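Local coordinates for glucuronan lyase A (Trichoderma reesei, PDB 2ZZJ), which probably acts as an endo-lyase that cleaves beta-1,4-glucuronan, using a beta-jelly-roll fold that carries a calcium ion, at residues R2-D7 against N11-V16; H53-H58 against I89-A94; Q68-A73 against F193-G198. All blocks are in the same frame, centred on the assembly; numbering follows the deposited sequence.

Contact 1 of 3, residues R2-D7 against N11-V16. With CA (calcium ion), chain B.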
loop_
_atom_site.group_PDB
_atom_site.type_symbol
_atom_site.label_atom_id
_atom_site.label_comp_id
_atom_site.label_asym_id
_atom_site.label_seq_id
_atom_site.Cartn_x
_atom_site.Cartn_y
_atom_site.Cartn_z
ATOM N N ARG A 2 -7.198 -9.815 -15.844
ATOM C CA ARG A 2 -6.210 -8.948 -15.215
ATOM C C ARG A 2 -6.099 -7.662 -16.021
ATOM O O ARG A 2 -5.981 -7.720 -17.246
ATOM C CB ARG A 2 -4.870 -9.667 -15.242
ATOM C CG ARG A 2 -4.121 -9.711 -13.969
ATOM C CD ARG A 2 -3.158 -10.914 -13.963
ATOM N NE ARG A 2 -2.488 -11.108 -15.243
ATOM C CZ ARG A 2 -1.535 -12.018 -15.476
ATOM N NH1 ARG A 2 -1.125 -12.845 -14.506
ATOM N NH2 ARG A 2 -0.980 -12.090 -16.696
ATOM N N SER A 3 -6.111 -6.507 -15.361
ATOM C CA SER A 3 -5.797 -5.255 -16.057
ATOM C C SER A 3 -4.341 -4.865 -15.881
ATOM O O SER A 3 -3.786 -4.066 -16.652
ATOM C CB SER A 3 -6.730 -4.153 -15.567
ATOM O OG SER A 3 -6.526 -3.970 -14.181
ATOM N N PHE A 4 -3.676 -5.448 -14.882
ATOM C CA PHE A 4 -2.268 -5.144 -14.650
ATOM C C PHE A 4 -1.588 -6.376 -14.075
ATOM O O PHE A 4 -2.191 -7.066 -13.243
ATOM C CB PHE A 4 -2.114 -3.965 -13.660
ATOM C CG PHE A 4 -0.686 -3.622 -13.322
ATOM C CD1 PHE A 4 0.183 -3.066 -14.259
ATOM C CD2 PHE A 4 -0.213 -3.853 -12.027
ATOM C CE1 PHE A 4 1.509 -2.744 -13.912
ATOM C CE2 PHE A 4 1.099 -3.545 -11.665
ATOM C CZ PHE A 4 1.964 -2.995 -12.585
ATOM N N TYR A 5 -0.356 -6.641 -14.506
ATOM C CA TYR A 5 0.445 -7.722 -13.922
ATOM C C TYR A 5 1.891 -7.307 -13.946
ATOM O O TYR A 5 2.402 -6.817 -14.994
ATOM C CB TYR A 5 0.257 -9.061 -14.666
ATOM C CG TYR A 5 1.241 -10.111 -14.215
ATOM C CD1 TYR A 5 1.225 -10.599 -12.887
ATOM C CD2 TYR A 5 2.206 -10.623 -15.100
ATOM C CE1 TYR A 5 2.163 -11.572 -12.456
ATOM C CE2 TYR A 5 3.156 -11.580 -14.677
ATOM C CZ TYR A 5 3.118 -12.055 -13.373
ATOM O OH TYR A 5 4.029 -13.009 -12.945
ATOM N N ASN A 6 2.571 -7.459 -12.822
ATOM C CA ASN A 6 4.024 -7.225 -12.804
ATOM C C ASN A 6 4.747 -8.333 -12.078
ATOM O O ASN A 6 4.457 -8.605 -10.899
ATOM C CB ASN A 6 4.367 -5.875 -12.172
ATOM C CG ASN A 6 5.852 -5.538 -12.289
ATOM O OD1 ASN A 6 6.662 -5.896 -11.427
ATOM N ND2 ASN A 6 6.222 -4.813 -13.372
ATOM N N ASP A 7 5.698 -8.973 -12.771
ATOM C CA ASP A 7 6.408 -10.124 -12.206
ATOM C C ASP A 7 7.686 -9.757 -11.451
ATOM O O ASP A 7 8.586 -10.608 -11.300
ATOM C CB ASP A 7 6.791 -11.117 -13.313
ATOM C CG ASP A 7 7.859 -10.553 -14.253
ATOM O OD1 ASP A 7 8.067 -9.319 -14.252
ATOM O OD2 ASP A 7 8.476 -11.356 -15.009
ATOM N N ASN A 11 10.044 -2.698 -15.479
ATOM C CA ASN A 11 9.188 -2.449 -16.645
ATOM C C ASN A 11 7.702 -2.567 -16.291
ATOM O O ASN A 11 7.305 -3.557 -15.654
ATOM C CB ASN A 11 9.503 -3.399 -17.777
ATOM C CG ASN A 11 8.837 -2.950 -19.097
ATOM O OD1 ASN A 11 8.481 -1.775 -19.261
ATOM N ND2 ASN A 11 8.637 -3.876 -19.997
ATOM N N GLY A 12 6.918 -1.564 -16.669
ATOM C CA GLY A 12 5.464 -1.670 -16.608
ATOM C C GLY A 12 4.880 -0.771 -15.555
ATOM O O GLY A 12 3.682 -0.533 -15.554
ATOM N N TRP A 13 5.714 -0.294 -14.630
ATOM C CA TRP A 13 5.277 0.699 -13.643
ATOM C C TRP A 13 5.393 2.058 -14.304
ATOM O O TRP A 13 6.340 2.293 -15.062
ATOM C CB TRP A 13 6.184 0.669 -12.416
ATOM C CG TRP A 13 6.163 -0.650 -11.734
ATOM C CD1 TRP A 13 7.115 -1.623 -11.797
ATOM C CD2 TRP A 13 5.132 -1.144 -10.872
ATOM N NE1 TRP A 13 6.737 -2.702 -11.023
ATOM C CE2 TRP A 13 5.511 -2.432 -10.461
ATOM C CE3 TRP A 13 3.919 -0.612 -10.409
ATOM C CZ2 TRP A 13 4.721 -3.212 -9.583
ATOM C CZ3 TRP A 13 3.132 -1.392 -9.536
ATOM C CH2 TRP A 13 3.552 -2.675 -9.134
ATOM N N ASP A 14 4.418 2.917 -14.034
ATOM C CA ASP A 14 4.367 4.273 -14.592
ATOM C C ASP A 14 5.451 5.177 -14.034
ATOM O O ASP A 14 5.963 6.060 -14.744
ATOM C CB ASP A 14 2.979 4.866 -14.319
ATOM C CG ASP A 14 1.861 4.077 -15.029
ATOM O OD1 ASP A 14 1.972 3.898 -16.268
ATOM O OD2 ASP A 14 0.885 3.621 -14.380
ATOM N N TYR A 15 5.797 4.981 -12.762
ATOM C CA TYR A 15 6.712 5.872 -12.080
ATOM C C TYR A 15 7.404 5.107 -10.954
ATOM O O TYR A 15 6.791 4.215 -10.350
ATOM C CB TYR A 15 5.960 7.073 -11.515
ATOM C CG TYR A 15 6.887 8.155 -10.988
ATOM C CD1 TYR A 15 7.669 8.933 -11.860
ATOM C CD2 TYR A 15 6.992 8.392 -9.615
ATOM C CE1 TYR A 15 8.531 9.923 -11.355
ATOM C CE2 TYR A 15 7.839 9.368 -9.104
ATOM C CZ TYR A 15 8.610 10.117 -9.972
ATOM O OH TYR A 15 9.430 11.083 -9.433
ATOM N N VAL A 16 8.675 5.448 -10.734
ATOM C CA VAL A 16 9.521 4.891 -9.663
ATOM C C VAL A 16 9.979 6.044 -8.779
ATOM O O VAL A 16 10.660 6.951 -9.246
ATOM C CB VAL A 16 10.708 4.122 -10.250
ATOM C CG1 VAL A 16 11.566 3.469 -9.140
ATOM C CG2 VAL A 16 10.182 3.074 -11.227
HETATM CA CA CA B . 9.041 -12.490 -9.887
HETATM O O HOH W 1 10.107 -12.757 -12.116
HETATM O O HOH W 2 6.941 -13.376 -10.670
#
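Phe4 drives its ring edge into one face of the Trp13 indole, an edge-to-face pair with the six-membered rings 4.9 Å apart between centroids and their planes at 64°. Phe4 CE2 makes the approach, 3.6 Å from Trp13 CH2, while on the other side of the phenyl CE1 lies 3.5 Å from Gly12 O, near the ring plane. Gly12 has a positive phi of 111°, where a CB would be jammed against the preceding carbonyl oxygen.

The polar part belongs to Asn6, whose CG stands trans to its backbone N (chi1 -173°), sending the amide across the pyrrole side of the indole. Asn6 ND2 sits 3.2 Å from Trp13 NE1, but both are donors and do not bond. What fixes the amide is the turn that follows: OD1 accepts from Gly8 N, and ND2 donates to His9 O. Losing the indole to an alanine here would probably leave the Phe4 edge without its aromatic face and open a gap beside the Asn6 amide.

Just beyond, Asp7 O binds the calcium ion at 2.4 Å, together with two waters, Lys33, Ser36 and Asp222.

Strand 2-6 pairs with strand 216-227 in one sheet, with a classic bulge where Ser3 and Phe4 face Val226; Trp13 leads into strand 15-18 of the other sheet, packing on Val56 and His58 of strand 53-63 and on Val224.

Contact 2 of 3, residues H53-H58 against I89-A94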
loop_
_atom_site.group_PDB
_atom_site.type_symbol
_atom_site.label_atom_id
_atom_site.label_comp_id
_atom_site.label_asym_id
_atom_site.label_seq_id
_atom_site.Cartn_x
_atom_site.Cartn_y
_atom_site.Cartn_z
ATOM N N HIS A 53 9.594 7.944 0.764
ATOM C CA HIS A 53 8.892 6.998 -0.124
ATOM C C HIS A 53 9.883 6.281 -1.015
ATOM O O HIS A 53 10.672 6.917 -1.726
ATOM C CB HIS A 53 7.976 7.739 -1.097
ATOM C CG HIS A 53 6.835 8.461 -0.477
ATOM N ND1 HIS A 53 6.929 9.770 -0.050
ATOM C CD2 HIS A 53 5.541 8.101 -0.312
ATOM C CE1 HIS A 53 5.751 10.174 0.375
ATOM N NE2 HIS A 53 4.889 9.184 0.225
ATOM N N SER A 54 9.829 4.955 -1.026
ATOM C CA SER A 54 10.493 4.174 -2.089
ATOM C C SER A 54 9.396 3.286 -2.699
ATOM O O SER A 54 9.069 2.242 -2.142
ATOM C CB SER A 54 11.633 3.326 -1.541
ATOM O OG SER A 54 12.765 4.102 -1.208
ATOM N N GLU A 55 8.805 3.718 -3.815
ATOM C CA GLU A 55 7.558 3.123 -4.323
ATOM C C GLU A 55 7.586 2.993 -5.854
ATOM O O GLU A 55 8.378 3.682 -6.538
ATOM C CB GLU A 55 6.336 4.003 -3.954
ATOM C CG GLU A 55 5.946 4.003 -2.453
ATOM C CD GLU A 55 4.872 5.025 -2.121
ATOM O OE1 GLU A 55 4.881 6.140 -2.725
ATOM O OE2 GLU A 55 4.006 4.720 -1.266
ATOM N N VAL A 56 6.748 2.094 -6.366
ATOM C CA VAL A 56 6.457 2.045 -7.791
ATOM C C VAL A 56 4.971 2.259 -7.959
ATOM O O VAL A 56 4.177 1.817 -7.118
ATOM C CB VAL A 56 6.906 0.745 -8.437
ATOM C CG1 VAL A 56 8.446 0.688 -8.436
ATOM C CG2 VAL A 56 6.294 -0.505 -7.666
ATOM N N ASP A 57 4.585 2.994 -9.018
ATOM C CA ASP A 57 3.198 3.469 -9.144
ATOM C C ASP A 57 2.533 2.792 -10.324
ATOM O O ASP A 57 3.128 2.703 -11.421
ATOM C CB ASP A 57 3.091 4.981 -9.424
ATOM C CG ASP A 57 3.639 5.863 -8.308
ATOM O OD1 ASP A 57 4.059 5.330 -7.260
ATOM O OD2 ASP A 57 3.694 7.120 -8.540
ATOM N N HIS A 58 1.313 2.323 -10.097
ATOM C CA HIS A 58 0.414 1.918 -11.172
ATOM C C HIS A 58 -0.697 2.948 -11.166
ATOM O O HIS A 58 -1.539 2.934 -10.288
ATOM C CB HIS A 58 -0.172 0.532 -10.916
ATOM C CG HIS A 58 -1.226 0.127 -11.901
ATOM N ND1 HIS A 58 -0.942 -0.110 -13.233
ATOM C CD2 HIS A 58 -2.549 -0.113 -11.750
ATOM C CE1 HIS A 58 -2.051 -0.465 -13.862
ATOM N NE2 HIS A 58 -3.040 -0.467 -12.990
ATOM N N ILE A 89 3.511 -0.149 3.432
ATOM C CA ILE A 89 3.975 -1.044 2.371
ATOM C C ILE A 89 3.182 -0.950 1.037
ATOM O O ILE A 89 3.677 -1.439 0.010
ATOM C CB ILE A 89 4.091 -2.525 2.816
ATOM C CG1 ILE A 89 2.724 -3.103 3.258
ATOM C CG2 ILE A 89 5.154 -2.688 3.969
ATOM C CD1 ILE A 89 2.780 -4.651 3.524
ATOM N N ALA A 90 1.973 -0.370 1.069
ATOM C CA ALA A 90 1.160 -0.149 -0.159
ATOM C C ALA A 90 0.141 0.944 0.106
ATOM O O ALA A 90 -0.273 1.164 1.274
ATOM C CB ALA A 90 0.428 -1.436 -0.568
ATOM N N GLN A 91 -0.288 1.638 -0.946
ATOM C CA GLN A 91 -1.330 2.651 -0.723
ATOM C C GLN A 91 -2.022 3.014 -1.996
ATOM O O GLN A 91 -1.398 2.939 -3.078
ATOM C CB GLN A 91 -0.742 3.919 -0.098
ATOM C CG GLN A 91 0.402 4.578 -0.846
ATOM C CD GLN A 91 0.698 6.002 -0.327
ATOM O OE1 GLN A 91 -0.177 6.651 0.244
ATOM N NE2 GLN A 91 1.926 6.467 -0.514
ATOM N N PHE A 92 -3.285 3.406 -1.847
ATOM C CA PHE A 92 -4.041 4.065 -2.918
ATOM C C PHE A 92 -4.043 5.539 -2.638
ATOM O O PHE A 92 -4.271 5.968 -1.476
ATOM C CB PHE A 92 -5.462 3.548 -2.942
ATOM C CG PHE A 92 -5.565 2.106 -3.373
ATOM C CD1 PHE A 92 -5.692 1.794 -4.741
ATOM C CD2 PHE A 92 -5.538 1.077 -2.442
ATOM C CE1 PHE A 92 -5.815 0.468 -5.162
ATOM C CE2 PHE A 92 -5.641 -0.261 -2.866
ATOM C CZ PHE A 92 -5.770 -0.548 -4.236
ATOM N N ILE A 93 -3.801 6.320 -3.684
ATOM C CA ILE A 93 -3.648 7.759 -3.518
ATOM C C ILE A 93 -3.998 8.517 -4.801
ATOM O O ILE A 93 -3.561 8.150 -5.918
ATOM C CB ILE A 93 -2.219 8.101 -2.977
ATOM C CG1 ILE A 93 -2.053 9.613 -2.684
ATOM C CG2 ILE A 93 -1.109 7.547 -3.916
ATOM C CD1 ILE A 93 -0.704 9.932 -2.095
ATOM N N ALA A 94 -4.781 9.590 -4.626
ATOM C CA ALA A 94 -5.177 10.462 -5.737
ATOM C C ALA A 94 -4.712 11.887 -5.484
ATOM O O ALA A 94 -4.728 12.353 -4.344
ATOM C CB ALA A 94 -6.661 10.472 -5.884
#
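Gln91 reaches from its strand to Glu55 with its amide nitrogen: NE2 donates to Glu55 OE2 over 2.8 Å, with an N-H...O angle of 161°. The oxygen receives it on its syn lone pair, the side of the other carboxylate oxygen, and lies close to the plane of the Gln91 amide. The carboxylate and amide planes are nonetheless inclined at 49°. Gln91 gets there with CG wedged between its backbone N and carbonyl carbon (chi1 56°), the chain then running out extended.

His53 comes to the same amide edge-on. Its CD2 is 4.0 Å from Gln91 NE2, and ring and amide are nearly coplanar, so the two flat groups lie side by side in one layer; Glu55 OE2 also sits at the ring edge, in its plane.

A second shell sets these groups. Glu55 OE1 takes salt bridges from Arg17 NH1 and Arg196 NH1, so the two oxygens divide the work: one faces the arginines, the other the glutamine. The His53 ring is held through ND1 by Glu19 OE2, and Tyr200 stacks on it.

This polar cluster lies on the face of its sheet turned away from the other sheet, the side on which related jelly-roll lyases bind substrate, so a role in the groove is possible but only inferred. Strands 53-63 and 86-95 are not neighbours. Strand 192-197 runs between them, bonded to both, and the Glu55 and Gln91 side chains bridge over it. Strand 15-18 flanks strand 53-63, bringing Arg17; beyond strand 86-95 comes strand 106-115, whose Pro108 and Met111 touch Gln91.

Contact 3 of 3, residues Q68-A73 against F193-G198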
loop_
_atom_site.group_PDB
_atom_site.type_symbol
_atom_site.label_atom_id
_atom_site.label_comp_id
_atom_site.label_asym_id
_atom_site.label_seq_id
_atom_site.Cartn_x
_atom_site.Cartn_y
_atom_site.Cartn_z
ATOM N N GLN A 68 -12.767 -4.149 -7.635
ATOM C CA GLN A 68 -11.492 -4.646 -8.176
ATOM C C GLN A 68 -10.846 -5.595 -7.164
ATOM O O GLN A 68 -11.098 -5.477 -5.967
ATOM C CB GLN A 68 -10.552 -3.482 -8.436
ATOM C CG GLN A 68 -10.983 -2.497 -9.571
ATOM C CD GLN A 68 -10.720 -3.058 -10.966
ATOM O OE1 GLN A 68 -9.631 -2.908 -11.525
ATOM N NE2 GLN A 68 -11.727 -3.685 -11.537
ATOM N N PHE A 69 -10.001 -6.509 -7.657
ATOM C CA PHE A 69 -9.114 -7.303 -6.800
ATOM C C PHE A 69 -7.687 -6.774 -7.005
ATOM O O PHE A 69 -7.307 -6.364 -8.122
ATOM C CB PHE A 69 -9.135 -8.782 -7.204
ATOM C CG PHE A 69 -10.404 -9.532 -6.792
ATOM C CD1 PHE A 69 -10.405 -10.377 -5.686
ATOM C CD2 PHE A 69 -11.582 -9.393 -7.527
ATOM C CE1 PHE A 69 -11.548 -11.092 -5.338
ATOM C CE2 PHE A 69 -12.735 -10.110 -7.174
ATOM C CZ PHE A 69 -12.714 -10.941 -6.083
ATOM N N TYR A 70 -6.896 -6.810 -5.932
ATOM C CA TYR A 70 -5.474 -6.438 -5.965
ATOM C C TYR A 70 -4.705 -7.542 -5.241
ATOM O O TYR A 70 -5.159 -8.028 -4.207
ATOM C CB TYR A 70 -5.259 -5.130 -5.184
ATOM C CG TYR A 70 -6.145 -4.027 -5.719
ATOM C CD1 TYR A 70 -5.692 -3.166 -6.742
ATOM C CD2 TYR A 70 -7.458 -3.888 -5.270
ATOM C CE1 TYR A 70 -6.550 -2.162 -7.271
ATOM C CE2 TYR A 70 -8.303 -2.898 -5.805
ATOM C CZ TYR A 70 -7.822 -2.046 -6.776
ATOM O OH TYR A 70 -8.649 -1.082 -7.292
ATOM N N GLY A 71 -3.539 -7.911 -5.754
ATOM C CA GLY A 71 -2.717 -8.939 -5.109
ATOM C C GLY A 71 -1.260 -8.488 -5.177
ATOM O O GLY A 71 -0.835 -7.856 -6.168
ATOM N N PHE A 72 -0.483 -8.804 -4.155
ATOM C CA PHE A 72 0.985 -8.637 -4.237
ATOM C C PHE A 72 1.655 -9.517 -3.229
ATOM O O PHE A 72 1.018 -9.940 -2.227
ATOM C CB PHE A 72 1.441 -7.201 -4.065
ATOM C CG PHE A 72 1.059 -6.586 -2.732
ATOM C CD1 PHE A 72 2.000 -6.492 -1.714
ATOM C CD2 PHE A 72 -0.236 -6.100 -2.520
ATOM C CE1 PHE A 72 1.659 -5.904 -0.458
ATOM C CE2 PHE A 72 -0.594 -5.525 -1.288
ATOM C CZ PHE A 72 0.351 -5.434 -0.261
ATOM N N ALA A 73 2.920 -9.834 -3.508
ATOM C CA ALA A 73 3.707 -10.503 -2.490
ATOM C C ALA A 73 4.697 -9.504 -1.909
ATOM O O ALA A 73 5.206 -8.644 -2.630
ATOM C CB ALA A 73 4.445 -11.701 -3.084
ATOM N N PHE A 193 -7.584 6.985 -8.412
ATOM C CA PHE A 193 -6.538 6.776 -7.391
ATOM C C PHE A 193 -5.475 5.853 -7.957
ATOM O O PHE A 193 -5.815 4.820 -8.571
ATOM C CB PHE A 193 -7.155 6.090 -6.203
ATOM C CG PHE A 193 -7.911 7.016 -5.275
ATOM C CD1 PHE A 193 -7.307 7.472 -4.101
ATOM C CD2 PHE A 193 -9.232 7.423 -5.566
ATOM C CE1 PHE A 193 -8.006 8.308 -3.218
ATOM C CE2 PHE A 193 -9.953 8.258 -4.682
ATOM C CZ PHE A 193 -9.344 8.712 -3.521
ATOM N N GLN A 194 -4.209 6.199 -7.737
ATOM C CA GLN A 194 -3.093 5.334 -8.102
ATOM C C GLN A 194 -3.040 4.174 -7.116
ATOM O O GLN A 194 -3.516 4.291 -5.992
ATOM C CB GLN A 194 -1.772 6.078 -8.000
ATOM C CG GLN A 194 -1.724 7.429 -8.689
ATOM C CD GLN A 194 -0.424 8.100 -8.447
ATOM O OE1 GLN A 194 0.254 7.831 -7.452
ATOM N NE2 GLN A 194 -0.045 9.004 -9.353
ATOM N N PHE A 195 -2.469 3.054 -7.558
ATOM C CA PHE A 195 -2.164 1.945 -6.655
ATOM C C PHE A 195 -0.648 1.913 -6.601
ATOM O O PHE A 195 0.021 1.719 -7.634
ATOM C CB PHE A 195 -2.724 0.650 -7.223
ATOM C CG PHE A 195 -2.344 -0.572 -6.433
ATOM C CD1 PHE A 195 -2.377 -0.559 -5.032
ATOM C CD2 PHE A 195 -1.934 -1.735 -7.101
ATOM C CE1 PHE A 195 -2.036 -1.710 -4.276
ATOM C CE2 PHE A 195 -1.578 -2.913 -6.351
ATOM C CZ PHE A 195 -1.627 -2.888 -4.959
ATOM N N ARG A 196 -0.096 2.150 -5.414
ATOM C CA ARG A 196 1.344 2.118 -5.239
ATOM C C ARG A 196 1.746 0.961 -4.332
ATOM O O ARG A 196 1.053 0.666 -3.323
ATOM C CB ARG A 196 1.838 3.397 -4.583
ATOM C CG ARG A 196 1.459 4.664 -5.334
ATOM C CD ARG A 196 2.158 5.792 -4.663
ATOM N NE ARG A 196 1.830 7.067 -5.291
ATOM C CZ ARG A 196 2.185 8.239 -4.776
ATOM N NH1 ARG A 196 2.885 8.294 -3.629
ATOM N NH2 ARG A 196 1.823 9.352 -5.402
ATOM N N VAL A 197 2.860 0.315 -4.678
ATOM C CA VAL A 197 3.473 -0.608 -3.715
ATOM C C VAL A 197 4.889 -0.137 -3.397
ATOM O O VAL A 197 5.622 0.354 -4.281
ATOM C CB VAL A 197 3.404 -2.136 -4.117
ATOM C CG1 VAL A 197 1.948 -2.607 -4.340
ATOM C CG2 VAL A 197 4.327 -2.461 -5.308
ATOM N N GLY A 198 5.291 -0.270 -2.139
ATOM C CA GLY A 198 6.640 0.115 -1.780
ATOM C C GLY A 198 6.778 0.579 -0.348
ATOM O O GLY A 198 5.777 0.818 0.344
#
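Gln194 OE1 is gripped twice by Arg196, side-on: NE donates over 2.8 Å at 154°, almost in line with the carbonyl, and Arg196 NH2 donates to the same Gln194 OE1 over 3.0 Å at a more bent angle. Two in-plane bonds to one atom fix the rotation of the guanidinium and leave NH1 for its salt bridge with Glu55 OE1.

The other face of the strand meets segment 68-73. Tyr70 points the edge of its ring at a face of Phe195, an edge-to-face pair with centroids 5.2 Å apart and planes at 59°. The touching atom is Tyr70 CD1, 4.0 Å from Phe195 CD2 and offset toward the rim. Phe195 holds CG trans to its backbone N (chi1 174°), which carries the ring toward strand 66-76; the two side chains slide past each other in opposite directions. At the edge of the Phe195 ring comes Phe72, its CD2 lying 4.3 Å from Phe195 CZ. Val197 CG1 in turn sits over a face of Phe72, 4.4 Å from its CG.

Phe92 stacks on Phe195 and meets Tyr70 edge-to-face, extending the aromatic cluster. The strands run nearly parallel, and the 10.1 Å closest approach of their axes is the spacing expected of facing sheets in a beta sandwich. Of the four touching side chains, Tyr70 alone has a polar group, its buried OH satisfied by Gly61 O and Trp160 NE1. The chemistry thus divides strand 192-197: Phe195 and Val197 meet strand 66-76 through aromatic and apolar contact, while Gln194 and Arg196 carry the polar network on its outer side.

The three contacts map the two sheets of the jelly roll. Contact 3 spans the interior, from strand 66-76 in one sheet to strand 192-197 in the other. Contact 2, its centre about 8 Å from that of contact 3, lies within the second sheet and bridges across the same strand 192-197 on its outer side. Contact 1 lies at the margin near the calcium, its centre about 10 Å from that of contact 3 and 12 Å from that of contact 2; Trp13 touches Val197, and Asp14 and Tyr15 pair with Asp57. Contact 1 closes first along the chain, whereas contacts 2 and 3 interleave, so distant parts of the sequence are tied into one sandwich.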